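Local coordinates for putative secreted protein (PDB 2QF9), which is of unknown function but belongs to the DUF305 family of the ferritin clan and is probably secreted, at residues D32-E37 with Q111-Y116. Residues are numbered along the deposited sequence; the frame is centred on the assembly and turned at random.
Sequences DRTDDE and QAEVYY. With EDO (1,2-ethanediol), chain D.
E113 lays its carboxylate across the side chains of T34 and D36. The T34 hydroxyl donates to it, OG1 to E113 OE2 at 2.6 Å, meeting that oxygen on its anti side and 28° out of the carboxylate plane. With T34 OG1 anti to its own backbone N (chi1 -175°), the oxygen also accepts from D36 N at 3.0 Å, which closes an ST turn and fixes the hydroxyl between loop and helix. The CG2 methyl of T34 packs on E113 CG at 3.9 Å. D36 and E113 stack their carboxylates with planes 15° apart, D36 OD2 lying 3.8 Å from E113 OE1. R168 forms salt bridges to both acids and so probably offsets their repulsion. D36 is the N-cap of helix 37-63, its OD2 accepting from V39 N; its OD1 takes a hydrogen bond from ethanediol O2 at 2.8 Å. One residue before T34, R33 CB touches A112 CB at 3.7 Å, while the bent arginine chain leads away to L107 O and D108. The contact thus fastens the turn between helices 8-31 and 37-63 to the first turns of helix 109-137, at one end of the helical bundle.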
ATOM      1  N   ASP A  32       9.760 -13.117   0.767  1.00 12.33           N
ATOM      2  CA  ASP A  32       9.756 -14.369   0.024  1.00 13.78           C
ATOM      3  C   ASP A  32      11.086 -15.144   0.130  1.00 14.40           C
ATOM      4  O   ASP A  32      11.181 -16.289  -0.329  1.00 15.81           O
ATOM      5  CB  ASP A  32       9.386 -14.131  -1.447  1.00 14.61           C
ATOM      6  CG  ASP A  32       7.873 -14.067  -1.679  1.00 14.95           C
ATOM      7  OD1 ASP A  32       7.081 -14.137  -0.718  1.00 17.64           O
ATOM      8  OD2 ASP A  32       7.482 -13.941  -2.846  1.00 17.78           O
ATOM      9  N   ARG A  33      12.090 -14.529   0.753  1.00 13.44           N
ATOM     10  CA  ARG A  33      13.451 -15.099   0.775  1.00 13.80           C
ATOM     11  C   ARG A  33      13.879 -15.633   2.145  1.00 13.74           C
ATOM     12  O   ARG A  33      14.940 -16.277   2.269  1.00 15.03           O
ATOM     13  CB  ARG A  33      14.496 -14.061   0.321  1.00 13.29           C
ATOM     14  CG  ARG A  33      14.350 -13.467  -1.085  1.00 14.81           C
ATOM     15  CD  ARG A  33      14.082 -14.505  -2.162  1.00 16.70           C
ATOM     16  NE  ARG A  33      15.165 -15.474  -2.308  1.00 17.71           N
ATOM     17  CZ  ARG A  33      15.161 -16.489  -3.169  1.00 20.03           C
ATOM     18  NH1 ARG A  33      14.134 -16.674  -3.994  1.00 21.54           N
ATOM     19  NH2 ARG A  33      16.197 -17.317  -3.226  1.00 19.72           N
ATOM     20  N   THR A  34      13.091 -15.332   3.164  1.00 13.37           N
ATOM     21  CA  THR A  34      13.385 -15.776   4.513  1.00 13.44           C
ATOM     22  C   THR A  34      12.134 -16.151   5.300  1.00 14.15           C
ATOM     23  O   THR A  34      11.041 -15.651   5.008  1.00 13.87           O
ATOM     24  CB  THR A  34      14.231 -14.730   5.290  1.00 12.97           C
ATOM     25  OG1 THR A  34      14.590 -15.270   6.568  1.00 13.31           O
ATOM     26  CG2 THR A  34      13.442 -13.389   5.467  1.00 12.26           C
ATOM     27  N   ASP A  35      12.319 -17.022   6.299  1.00 14.21           N
ATOM     28  CA  ASP A  35      11.256 -17.341   7.253  1.00 15.37           C
ATOM     29  C   ASP A  35      11.361 -16.514   8.530  1.00 14.74           C
ATOM     30  O   ASP A  35      10.538 -16.654   9.431  1.00 15.37           O
ATOM     31  CB  ASP A  35      11.254 -18.841   7.605  1.00 15.94           C
ATOM     32  CG  ASP A  35      10.776 -19.714   6.462  1.00 20.70           C
ATOM     33  OD1 ASP A  35       9.882 -19.286   5.696  1.00 25.62           O
ATOM     34  OD2 ASP A  35      11.302 -20.846   6.337  1.00 25.07           O
ATOM     35  N   ASP A  36      12.368 -15.645   8.613  1.00 13.73           N
ATOM     36  CA  ASP A  36      12.642 -14.929   9.856  1.00 13.37           C
ATOM     37  C   ASP A  36      11.503 -13.992  10.263  1.00 13.73           C
ATOM     38  O   ASP A  36      11.161 -13.075   9.518  1.00 13.22           O
ATOM     39  CB  ASP A  36      13.926 -14.129   9.759  1.00 12.59           C
ATOM     40  CG  ASP A  36      14.269 -13.465  11.057  1.00 11.84           C
ATOM     41  OD1 ASP A  36      14.631 -14.194  12.017  1.00 14.54           O
ATOM     42  OD2 ASP A  36      14.146 -12.222  11.145  1.00 11.86           O
ATOM     43  N   GLU A  37      10.938 -14.210  11.451  0.50 13.74           N
ATOM     44  CA  GLU A  37       9.749 -13.448  11.879  0.50 14.28           C
ATOM     45  C   GLU A  37       9.999 -11.940  12.083  0.50 13.80           C
ATOM     46  O   GLU A  37       9.180 -11.111  11.673  0.50 13.10           O
ATOM     47  CB  GLU A  37       9.107 -14.089  13.122  0.50 14.35           C
ATOM     48  CG  GLU A  37       8.432 -15.434  12.836  0.50 15.01           C
ATOM     49  CD  GLU A  37       8.240 -16.303  14.081  0.50 15.93           C
ATOM     50  OE1 GLU A  37       7.076 -16.491  14.477  0.50 20.21           O
ATOM     51  OE2 GLU A  37       9.234 -16.818  14.650  0.50 18.25           O
ATOM     52  N   GLN A 111      21.344 -14.377   4.987  1.00 12.91           N
ATOM     53  CA  GLN A 111      22.038 -13.534   4.014  1.00 14.35           C
ATOM     54  C   GLN A 111      21.068 -12.531   3.366  1.00 12.96           C
ATOM     55  O   GLN A 111      21.412 -11.356   3.183  1.00 12.98           O
ATOM     56  CB  GLN A 111      22.733 -14.371   2.941  1.00 13.98           C
ATOM     57  CG  GLN A 111      23.975 -15.111   3.398  1.00 17.42           C
ATOM     58  CD  GLN A 111      24.748 -15.708   2.228  1.00 18.67           C
ATOM     59  OE1 GLN A 111      24.332 -15.604   1.070  1.00 22.04           O
ATOM     60  NE2 GLN A 111      25.890 -16.330   2.526  1.00 25.04           N
ATOM     61  N   ALA A 112      19.861 -12.999   3.038  1.00 12.08           N
ATOM     62  CA  ALA A 112      18.811 -12.099   2.521  1.00 11.51           C
ATOM     63  C   ALA A 112      18.388 -11.065   3.567  1.00 11.29           C
ATOM     64  O   ALA A 112      18.189  -9.884   3.238  1.00 11.31           O
ATOM     65  CB  ALA A 112      17.604 -12.906   2.021  1.00 12.03           C
ATOM     66  N   GLU A 113      18.241 -11.500   4.818  1.00 10.33           N
ATOM     67  CA  GLU A 113      17.889 -10.577   5.906  1.00  9.76           C
ATOM     68  C   GLU A 113      18.927  -9.455   6.020  1.00 10.48           C
ATOM     69  O   GLU A 113      18.587  -8.260   6.041  1.00  9.85           O
ATOM     70  CB  GLU A 113      17.807 -11.331   7.243  1.00 10.80           C
ATOM     71  CG  GLU A 113      16.671 -12.342   7.308  1.00 10.59           C
ATOM     72  CD  GLU A 113      16.936 -13.429   8.342  1.00 11.94           C
ATOM     73  OE1 GLU A 113      17.433 -13.080   9.423  1.00 13.72           O
ATOM     74  OE2 GLU A 113      16.648 -14.606   8.056  1.00 11.76           O
ATOM     75  N   VAL A 114      20.201  -9.845   6.071  1.00 10.21           N
ATOM     76  CA  VAL A 114      21.284  -8.866   6.222  1.00 10.06           C
ATOM     77  C   VAL A 114      21.287  -7.895   5.047  1.00  9.77           C
ATOM     78  O   VAL A 114      21.380  -6.674   5.226  1.00  9.32           O
ATOM     79  CB  VAL A 114      22.638  -9.605   6.358  1.00 10.22           C
ATOM     80  CG1 VAL A 114      23.829  -8.657   6.144  1.00 11.20           C
ATOM     81  CG2 VAL A 114      22.704 -10.283   7.753  1.00 10.38           C
ATOM     82  N   TYR A 115      21.179  -8.436   3.849  1.00 10.38           N
ATOM     83  CA  TYR A 115      21.274  -7.600   2.643  1.00 10.35           C
ATOM     84  C   TYR A 115      20.107  -6.616   2.576  1.00 10.15           C
ATOM     85  O   TYR A 115      20.304  -5.449   2.260  1.00  9.95           O
ATOM     86  CB  TYR A 115      21.344  -8.457   1.385  1.00 11.42           C
ATOM     87  CG  TYR A 115      21.900  -7.681   0.201  1.00 11.94           C
ATOM     88  CD1 TYR A 115      23.224  -7.220   0.218  1.00 15.63           C
ATOM     89  CD2 TYR A 115      21.125  -7.416  -0.919  1.00 12.74           C
ATOM     90  CE1 TYR A 115      23.749  -6.505  -0.859  1.00 17.21           C
ATOM     91  CE2 TYR A 115      21.633  -6.702  -1.993  1.00 13.84           C
ATOM     92  CZ  TYR A 115      22.947  -6.251  -1.963  1.00 16.66           C
ATOM     93  OH  TYR A 115      23.482  -5.532  -3.017  1.00 17.39           O
ATOM     94  N   TYR A 116      18.914  -7.088   2.935  1.00  9.78           N
ATOM     95  CA  TYR A 116      17.716  -6.242   3.030  1.00  9.44           C
ATOM     96  C   TYR A 116      17.919  -5.121   4.052  1.00  9.67           C
ATOM     97  O   TYR A 116      17.636  -3.952   3.778  1.00 10.09           O
ATOM     98  CB  TYR A 116      16.520  -7.111   3.434  1.00  9.59           C
ATOM     99  CG  TYR A 116      15.281  -6.329   3.761  1.00  8.28           C
ATOM    100  CD1 TYR A 116      14.483  -5.774   2.741  1.00 10.12           C
ATOM    101  CD2 TYR A 116      14.904  -6.110   5.103  1.00  9.68           C
ATOM    102  CE1 TYR A 116      13.332  -5.051   3.043  1.00 10.25           C
ATOM    103  CE2 TYR A 116      13.762  -5.382   5.418  1.00  8.54           C
ATOM    104  CZ  TYR A 116      12.979  -4.846   4.392  1.00  9.67           C
ATOM    105  OH  TYR A 116      11.847  -4.147   4.693  1.00  9.93           O
TER
HETATM  106  C1  EDO D   2      12.752 -15.865  14.513  1.00 17.56           C
HETATM  107  O1  EDO D   2      11.783 -16.154  13.474  1.00 17.20           O
HETATM  108  C2  EDO D   2      12.658 -14.432  15.045  1.00 17.12           C
HETATM  109  O2  EDO D   2      12.780 -13.494  13.961  1.00 14.67           O